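Local coordinates for protein intimin (Escherichia coli O127:H6 str. E2348/69, PDB 6TQD) that mediates bacterial attachment as an adhesin whose passenger contains constitutively extended extracellular juncture domains, at residues 80-85 against 89-94; 113-118 against 148-153; 117-122 against 126-131. All coordinates share one frame; numbering follows the deposited sequence.

Contact 1: residues 80-85 against 89-94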
loop_
_atom_site.group_PDB
_atom_site.type_symbol
_atom_site.label_atom_id
_atom_site.label_comp_id
_atom_site.label_asym_id
_atom_site.label_seq_id
_atom_site.Cartn_x
_atom_site.Cartn_y
_atom_site.Cartn_z
ATOM N N THR A 80 -9.823 -10.409 13.533
ATOM C CA THR A 80 -10.599 -11.633 13.539
ATOM C C THR A 80 -12.036 -11.361 13.973
ATOM O O THR A 80 -12.296 -10.499 14.813
ATOM C CB THR A 80 -9.995 -12.728 14.440
ATOM O OG1 THR A 80 -9.704 -12.189 15.730
ATOM C CG2 THR A 80 -8.730 -13.292 13.812
ATOM N N ALA A 81 -12.955 -12.135 13.415
ATOM C CA ALA A 81 -14.363 -12.050 13.750
ATOM C C ALA A 81 -14.890 -13.429 14.078
ATOM O O ALA A 81 -14.571 -14.401 13.401
ATOM C CB ALA A 81 -15.179 -11.526 12.572
ATOM N N ARG A 82 -15.750 -13.497 15.084
ATOM C CA ARG A 82 -16.414 -14.721 15.485
ATOM C C ARG A 82 -17.903 -14.429 15.571
ATOM O O ARG A 82 -18.314 -13.473 16.236
ATOM C CB ARG A 82 -15.879 -15.198 16.835
ATOM C CG ARG A 82 -16.386 -16.569 17.267
ATOM C CD ARG A 82 -15.915 -16.928 18.673
ATOM N NE ARG A 82 -14.475 -17.181 18.814
ATOM C CZ ARG A 82 -13.875 -18.338 18.533
ATOM N NH1 ARG A 82 -14.574 -19.350 18.035
ATOM N NH2 ARG A 82 -12.583 -18.493 18.763
ATOM N N ALA A 83 -18.710 -15.255 14.920
ATOM C CA ALA A 83 -20.159 -15.127 15.006
ATOM C C ALA A 83 -20.692 -15.992 16.137
ATOM O O ALA A 83 -20.159 -17.068 16.418
ATOM C CB ALA A 83 -20.808 -15.541 13.693
ATOM N N TYR A 84 -21.751 -15.507 16.801
ATOM C CA TYR A 84 -22.467 -16.279 17.800
ATOM C C TYR A 84 -23.939 -16.362 17.406
ATOM O O TYR A 84 -24.523 -15.371 16.930
ATOM C CB TYR A 84 -22.420 -15.639 19.188
ATOM C CG TYR A 84 -21.095 -15.766 19.891
ATOM C CD1 TYR A 84 -20.053 -14.927 19.575
ATOM C CD2 TYR A 84 -20.892 -16.716 20.886
ATOM C CE1 TYR A 84 -18.841 -15.023 20.214
ATOM C CE2 TYR A 84 -19.675 -16.818 21.539
ATOM C CZ TYR A 84 -18.655 -15.958 21.194
ATOM O OH TYR A 84 -17.418 -16.019 21.819
ATOM N N ASP A 85 -24.547 -17.515 17.666
ATOM C CA ASP A 85 -25.980 -17.688 17.438
ATOM C C ASP A 85 -26.755 -17.446 18.731
ATOM O O ASP A 85 -26.191 -17.198 19.797
ATOM C CB ASP A 85 -26.286 -19.039 16.790
ATOM C CG ASP A 85 -26.077 -20.232 17.711
ATOM O OD1 ASP A 85 -26.002 -20.054 18.941
ATOM O OD2 ASP A 85 -26.010 -21.365 17.182
ATOM N N ASN A 89 -23.738 -20.787 20.654
ATOM C CA ASN A 89 -22.691 -21.406 19.852
ATOM C C ASN A 89 -21.960 -20.319 19.083
ATOM O O ASN A 89 -22.505 -19.255 18.803
ATOM C CB ASN A 89 -23.283 -22.350 18.808
ATOM C CG ASN A 89 -24.030 -23.508 19.427
ATOM O OD1 ASN A 89 -23.487 -24.295 20.223
ATOM N ND2 ASN A 89 -25.295 -23.622 19.062
ATOM N N SER A 90 -20.708 -20.595 18.748
ATOM C CA SER A 90 -19.941 -19.673 17.929
ATOM C C SER A 90 -19.437 -20.368 16.673
ATOM O O SER A 90 -19.482 -21.596 16.537
ATOM C CB SER A 90 -18.811 -19.039 18.728
ATOM O OG SER A 90 -17.889 -19.999 19.160
ATOM N N SER A 91 -18.987 -19.545 15.728
ATOM C CA SER A 91 -18.330 -19.984 14.511
ATOM C C SER A 91 -16.826 -20.107 14.740
ATOM O O SER A 91 -16.317 -19.899 15.838
ATOM C CB SER A 91 -18.572 -18.962 13.399
ATOM O OG SER A 91 -17.896 -17.742 13.688
ATOM N N ASN A 92 -16.096 -20.424 13.672
ATOM C CA ASN A 92 -14.658 -20.221 13.706
ATOM C C ASN A 92 -14.365 -18.736 13.927
ATOM O O ASN A 92 -15.188 -17.856 13.645
ATOM C CB ASN A 92 -14.055 -20.601 12.354
ATOM C CG ASN A 92 -14.089 -22.087 12.072
ATOM O OD1 ASN A 92 -13.996 -22.908 12.979
ATOM N ND2 ASN A 92 -14.216 -22.441 10.798
ATOM N N ASN A 93 -13.155 -18.452 14.424
ATOM C CA ASN A 93 -12.643 -17.086 14.512
ATOM C C ASN A 93 -11.946 -16.825 13.182
ATOM O O ASN A 93 -10.902 -17.416 12.899
ATOM C CB ASN A 93 -11.700 -16.969 15.707
ATOM C CG ASN A 93 -11.595 -15.554 16.238
ATOM O OD1 ASN A 93 -12.422 -14.682 15.928
ATOM N ND2 ASN A 93 -10.607 -15.332 17.095
ATOM N N VAL A 94 -12.530 -15.964 12.364
ATOM C CA VAL A 94 -12.170 -15.857 10.957
ATOM C C VAL A 94 -11.324 -14.618 10.720
ATOM O O VAL A 94 -11.665 -13.512 11.163
ATOM C CB VAL A 94 -13.441 -15.832 10.081
ATOM C CG1 VAL A 94 -13.095 -15.760 8.619
ATOM C CG2 VAL A 94 -14.297 -17.066 10.357
#
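The Tyr84 ring carries Ser90 on one face, the CB lying 3.8 Å from the ring centroid and 16° off the normal, a CH-pi contact. The Arg82 guanidinium likewise has Asn93 CB over one face, 3.5 Å from NH2. Arg82 NH1 meets Ser91 O obliquely at 2.9 Å, but this bond is bent and weak. Arg82 reaches there because CG stands anti to the backbone N (chi1 -173°) and the chain kinks at chi3 (-69°), laying the group across the neighbouring strand.

The strands form an antiparallel hairpin. Ala81 pairs with Val94 and Tyr84 with Ser90, so the return strand holds one residue more between these pairs: a beta bulge. There the N-H of Ala83 bonds to the hydroxyl Ser91 OG at 2.9 Å, and that hydroxyl donates to Asn92 O at 2.7 Å.

At the turn, the Asp85 carboxylate clasps Asn89. Its OD2 takes Asn89 ND2 on the syn lone pair at 3.0 Å, within the amide plane, while OD1 receives Asn89 N from above the carboxylate plane at 2.9 Å. Asn87 N also reaches OD1. Three N-H donors thus satisfy a buried carboxylate, which probably favours its ionised form and fixes the hairpin's tight end.

Contact 2: residues 113-118 against 148-153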
loop_
_atom_site.group_PDB
_atom_site.type_symbol
_atom_site.label_atom_id
_atom_site.label_comp_id
_atom_site.label_asym_id
_atom_site.label_seq_id
_atom_site.Cartn_x
_atom_site.Cartn_y
_atom_site.Cartn_z
ATOM N N THR A 113 5.201 2.532 -5.671
ATOM C CA THR A 113 4.848 3.039 -4.349
ATOM C C THR A 113 5.945 3.876 -3.707
ATOM O O THR A 113 5.651 4.667 -2.806
ATOM C CB THR A 113 4.505 1.886 -3.397
ATOM O OG1 THR A 113 5.618 0.983 -3.317
ATOM C CG2 THR A 113 3.286 1.127 -3.881
ATOM N N ASP A 114 7.189 3.697 -4.124
ATOM C CA ASP A 114 8.321 4.393 -3.533
ATOM C C ASP A 114 9.341 4.611 -4.639
ATOM O O ASP A 114 9.526 3.742 -5.498
ATOM C CB ASP A 114 8.964 3.561 -2.424
ATOM C CG ASP A 114 7.998 3.229 -1.308
ATOM O OD1 ASP A 114 7.825 4.063 -0.396
ATOM O OD2 ASP A 114 7.412 2.127 -1.347
ATOM N N PHE A 115 10.010 5.765 -4.615
ATOM C CA PHE A 115 11.066 6.051 -5.586
ATOM C C PHE A 115 12.075 6.935 -4.857
ATOM O O PHE A 115 11.813 8.121 -4.627
ATOM C CB PHE A 115 10.511 6.732 -6.829
ATOM C CG PHE A 115 11.494 6.835 -7.964
ATOM C CD1 PHE A 115 12.294 5.752 -8.301
ATOM C CD2 PHE A 115 11.594 7.994 -8.714
ATOM C CE1 PHE A 115 13.187 5.834 -9.352
ATOM C CE2 PHE A 115 12.490 8.082 -9.762
ATOM C CZ PHE A 115 13.285 6.996 -10.083
ATOM N N THR A 116 13.206 6.343 -4.485
ATOM C CA THR A 116 14.165 6.986 -3.601
ATOM C C THR A 116 15.565 6.886 -4.188
ATOM O O THR A 116 15.875 5.983 -4.970
ATOM C CB THR A 116 14.169 6.325 -2.213
ATOM O OG1 THR A 116 14.479 4.931 -2.336
ATOM C CG2 THR A 116 12.804 6.463 -1.558
ATOM N N ALA A 117 16.404 7.827 -3.791
ATOM C CA ALA A 117 17.799 7.876 -4.207
ATOM C C ALA A 117 18.718 7.510 -3.048
ATOM O O ALA A 117 18.385 7.720 -1.876
ATOM C CB ALA A 117 18.146 9.273 -4.719
ATOM N N ASP A 118 19.883 6.962 -3.383
ATOM C CA ASP A 118 20.844 6.587 -2.359
ATOM C C ASP A 118 21.609 7.777 -1.797
ATOM O O ASP A 118 22.271 7.633 -0.763
ATOM C CB ASP A 118 21.831 5.530 -2.878
ATOM C CG ASP A 118 22.786 6.068 -3.924
ATOM O OD1 ASP A 118 22.454 7.067 -4.590
ATOM O OD2 ASP A 118 23.894 5.488 -4.058
ATOM N N VAL A 148 9.323 -0.396 -15.550
ATOM C CA VAL A 148 9.234 0.916 -14.920
ATOM C C VAL A 148 9.914 1.917 -15.834
ATOM O O VAL A 148 11.050 1.696 -16.254
ATOM C CB VAL A 148 9.904 0.918 -13.539
ATOM C CG1 VAL A 148 9.817 2.279 -12.923
ATOM C CG2 VAL A 148 9.259 -0.123 -12.621
ATOM N N SER A 149 9.231 3.022 -16.124
ATOM C CA SER A 149 9.742 4.074 -16.992
ATOM C C SER A 149 10.289 5.209 -16.142
ATOM O O SER A 149 9.626 5.653 -15.200
ATOM C CB SER A 149 8.622 4.616 -17.884
ATOM O OG SER A 149 8.229 3.650 -18.840
ATOM N N PHE A 150 11.493 5.681 -16.486
ATOM C CA PHE A 150 12.174 6.737 -15.753
ATOM C C PHE A 150 12.316 7.983 -16.620
ATOM O O PHE A 150 12.604 7.890 -17.817
ATOM C CB PHE A 150 13.575 6.308 -15.303
ATOM C CG PHE A 150 13.584 5.048 -14.486
ATOM C CD1 PHE A 150 14.169 3.896 -14.988
ATOM C CD2 PHE A 150 13.036 5.018 -13.216
ATOM C CE1 PHE A 150 14.191 2.746 -14.242
ATOM C CE2 PHE A 150 13.045 3.861 -12.469
ATOM C CZ PHE A 150 13.635 2.719 -12.985
ATOM N N ASN A 151 12.119 9.149 -16.012
ATOM C CA ASN A 151 12.174 10.404 -16.748
ATOM C C ASN A 151 12.639 11.529 -15.838
ATOM O O ASN A 151 12.293 11.566 -14.658
ATOM C CB ASN A 151 10.796 10.754 -17.327
ATOM C CG ASN A 151 10.377 9.819 -18.441
ATOM O OD1 ASN A 151 9.592 8.891 -18.227
ATOM N ND2 ASN A 151 10.908 10.047 -19.634
ATOM N N ILE A 152 13.423 12.451 -16.396
ATOM C CA ILE A 152 13.856 13.640 -15.674
ATOM C C ILE A 152 12.755 14.692 -15.815
ATOM O O ILE A 152 12.454 15.143 -16.926
ATOM C CB ILE A 152 15.213 14.158 -16.179
ATOM C CG1 ILE A 152 16.293 13.128 -15.863
ATOM C CG2 ILE A 152 15.537 15.492 -15.506
ATOM C CD1 ILE A 152 17.646 13.403 -16.489
ATOM N N VAL A 153 12.139 15.060 -14.691
ATOM C CA VAL A 153 11.044 16.021 -14.694
ATOM C C VAL A 153 11.565 17.445 -14.797
ATOM O O VAL A 153 10.978 18.289 -15.490
ATOM C CB VAL A 153 10.186 15.830 -13.427
ATOM C CG1 VAL A 153 9.084 16.870 -13.374
ATOM C CG2 VAL A 153 9.627 14.422 -13.367
#
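Phe115 sets CG anti to its backbone N (chi1 -170°), carrying the ring toward strand 147-154, whereas Phe150 sets CG anti to the carbonyl carbon (chi1 -56°), bringing its ring round to meet the first. The backbones stay well apart, the CA atoms of Phe115 and Phe150 being 10.3 Å from each other, so the two rings alone span the gap. The area buried between the segments is a modest 72 Å², divided almost evenly between the two phenylalanines. Phe115 offers the CE1-CZ bond and Phe150 the CD2-CE2 bond, and the two bonds run alongside one another. Phe115 CE1 lies 3.7 Å from Phe150 CE2, and Phe115 CZ is 3.7 Å from Phe150 CD2. The ring planes are inclined by 17°, yet the centroids of Phe115 and Phe150 are 5.7 Å apart. Near-parallel planes so displaced leave hardly any overlap, and the evidence is for a van der Waals contact between the CE1-CZ and CD2-CE2 bonds, with the rings slid too far apart for an offset stack.

This is the interior of the sandwich of a bacterial Ig-like domain. Strand 111-117 belongs to one sheet and strand 147-154 to the other, and Phe115 and Phe150 meet between them. The same space is lined by both sheets: Phe115 also touches Ala134 of strand 130-138 and Val186 and Ala188 of strand 182-189, and its ring meets that of Tyr132, while Phe150 packs on Val174 of strand 171-177.

One face of the Phe150 ring is met within its own strand by the carbonyl of Val148, whose O stands 3.8 Å above the ring plane and is displaced toward the rim. That oxygen is bonded to Ser163 OG as well.

Contact 3: residues 117-122 against 126-131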
loop_
_atom_site.group_PDB
_atom_site.type_symbol
_atom_site.label_atom_id
_atom_site.label_comp_id
_atom_site.label_asym_id
_atom_site.label_seq_id
_atom_site.Cartn_x
_atom_site.Cartn_y
_atom_site.Cartn_z
ATOM N N ALA A 117 16.404 7.827 -3.791
ATOM C CA ALA A 117 17.799 7.876 -4.207
ATOM C C ALA A 117 18.718 7.510 -3.048
ATOM O O ALA A 117 18.385 7.720 -1.876
ATOM C CB ALA A 117 18.146 9.273 -4.719
ATOM N N ASP A 118 19.883 6.962 -3.383
ATOM C CA ASP A 118 20.844 6.587 -2.359
ATOM C C ASP A 118 21.609 7.777 -1.797
ATOM O O ASP A 118 22.271 7.633 -0.763
ATOM C CB ASP A 118 21.831 5.530 -2.878
ATOM C CG ASP A 118 22.786 6.068 -3.924
ATOM O OD1 ASP A 118 22.454 7.067 -4.590
ATOM O OD2 ASP A 118 23.894 5.488 -4.058
ATOM N N LYS A 119 21.527 8.943 -2.432
ATOM C CA LYS A 119 22.232 10.130 -1.969
ATOM C C LYS A 119 21.346 11.343 -2.188
ATOM O O LYS A 119 20.525 11.366 -3.105
ATOM C CB LYS A 119 23.526 10.369 -2.759
ATOM C CG LYS A 119 24.451 9.187 -2.827
ATOM C CD LYS A 119 25.509 9.401 -3.892
ATOM C CE LYS A 119 26.399 8.185 -4.015
ATOM N NZ LYS A 119 27.423 8.367 -5.066
ATOM N N THR A 120 21.536 12.363 -1.351
ATOM C CA THR A 120 20.811 13.618 -1.514
ATOM C C THR A 120 21.593 14.627 -2.339
ATOM O O THR A 120 21.018 15.624 -2.794
ATOM C CB THR A 120 20.498 14.233 -0.145
ATOM O OG1 THR A 120 21.717 14.514 0.551
ATOM C CG2 THR A 120 19.638 13.284 0.682
ATOM N N SER A 121 22.883 14.394 -2.531
ATOM C CA SER A 121 23.729 15.310 -3.280
ATOM C C SER A 121 24.869 14.518 -3.904
ATOM O O SER A 121 25.203 13.411 -3.461
ATOM C CB SER A 121 24.249 16.450 -2.396
ATOM O OG SER A 121 25.122 15.970 -1.390
ATOM N N ALA A 122 25.438 15.087 -4.961
ATOM C CA ALA A 122 26.561 14.469 -5.653
ATOM C C ALA A 122 27.348 15.564 -6.357
ATOM O O ALA A 122 26.840 16.662 -6.596
ATOM C CB ALA A 122 26.088 13.412 -6.656
ATOM N N GLY A 126 29.719 15.130 -13.845
ATOM C CA GLY A 126 29.301 14.183 -14.855
ATOM C C GLY A 126 29.741 12.762 -14.601
ATOM O O GLY A 126 29.671 11.932 -15.513
ATOM N N THR A 127 30.199 12.458 -13.389
ATOM C CA THR A 127 30.794 11.158 -13.101
ATOM C C THR A 127 30.148 10.517 -11.876
ATOM O O THR A 127 29.802 9.328 -11.911
ATOM C CB THR A 127 32.310 11.290 -12.911
ATOM O OG1 THR A 127 32.867 12.016 -14.019
ATOM C CG2 THR A 127 32.958 9.930 -12.860
ATOM N N GLU A 128 29.987 11.267 -10.788
ATOM C CA GLU A 128 29.391 10.675 -9.599
ATOM C C GLU A 128 27.927 10.333 -9.864
ATOM O O GLU A 128 27.175 11.156 -10.384
ATOM C CB GLU A 128 29.479 11.583 -8.379
ATOM C CG GLU A 128 28.954 10.835 -7.143
ATOM C CD GLU A 128 29.120 11.565 -5.828
ATOM O OE1 GLU A 128 28.838 10.931 -4.784
ATOM O OE2 GLU A 128 29.511 12.751 -5.821
ATOM N N ALA A 129 27.542 9.114 -9.510
ATOM C CA ALA A 129 26.208 8.608 -9.789
ATOM C C ALA A 129 25.344 8.666 -8.542
ATOM O O ALA A 129 25.788 8.327 -7.439
ATOM C CB ALA A 129 26.287 7.160 -10.275
ATOM N N ILE A 130 24.101 9.103 -8.732
ATOM C CA ILE A 130 23.025 8.925 -7.758
ATOM C C ILE A 130 22.156 7.785 -8.266
ATOM O O ILE A 130 21.662 7.830 -9.399
ATOM C CB ILE A 130 22.211 10.214 -7.592
ATOM C CG1 ILE A 130 23.104 11.343 -7.054
ATOM C CG2 ILE A 130 21.016 9.971 -6.676
ATOM C CD1 ILE A 130 22.390 12.672 -6.902
ATOM N N THR A 131 21.968 6.757 -7.441
ATOM C CA THR A 131 21.231 5.568 -7.852
ATOM C C THR A 131 19.838 5.602 -7.245
ATOM O O THR A 131 19.684 5.750 -6.026
ATOM C CB THR A 131 21.952 4.291 -7.434
ATOM O OG1 THR A 131 23.260 4.286 -8.030
ATOM C CG2 THR A 131 21.184 3.071 -7.891
HETATM O O HOH W 1 25.128 5.740 -6.591
HETATM O O HOH W 2 28.028 11.818 -2.646
#
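The last rung of antiparallel pairing is the backbone bond from Asp118 N to Thr131 O at 2.9 Å, beyond which 117-122 gradually diverges from its partner: the CA spacing is 5.5 Å from Ala117 to Thr131 and 6.2 Å from Ala122 to Glu128, and Ala122 takes its backbone bonds with Ile203 and Val205 of strand 197-205 instead. Asp118 answers with its side chain: CG sits between the backbone N and the carbonyl carbon (chi1 69°), which turns OD1 back to accept Thr131 N at 2.9 Å, from well above the carboxylate plane. A water ties the same corner together, donating to Asp118 OD2 and Ala129 O and accepting from Thr131 OG1.

Lys119 stretches out fully beyond CG and delivers NZ to two oxygens. NZ forms a salt bridge with Glu128 OE1 at 2.9 Å, approaching the anti lone pair of that oxygen, and bonds to Ala129 O, also at 2.9 Å. The other carboxylate oxygen, Glu128 OE2, links Lys119 to the backbone of strand 121-123, by a hydrogen bond from Lys123 N.

Beneath these polar groups Ile130 fills the bend with separate branches: CG2 touches Ala117 CB at 3.5 Å, and CG1 meets Ala122 CB at 3.7 Å.

The bend carries the chain from one sheet of the Ig-like sandwich to the other. Strand 111-117 pairs antiparallel with 130-138, while 121-123 runs parallel to 197-205, the sheet switch familiar from the split first strand of Ig folds; Ile130 reaches across to Val202 and Phe204 of that second sheet.

In the fold
Contacts 2 and 3 belong to one Ig-like domain and share Ala117 and Asp118. Their centres are 13 Å apart: contact 2 joins the two sheets through the interior, and contact 3 lies where the chain passes from the first sheet to the second. Contact 1 closes earlier in the chain, in the hairpin of strands 76-85 and 90-101, on the opposite side of the chain's centre. Its centre is 46 Å from that of contact 2 and 55 Å from that of contact 3, with nearest atoms about 25 and 36 Å apart, consistent with the extended arrangement of the juncture domains. A sodium ion lies about 6 Å from the Val94 side chain of contact 1.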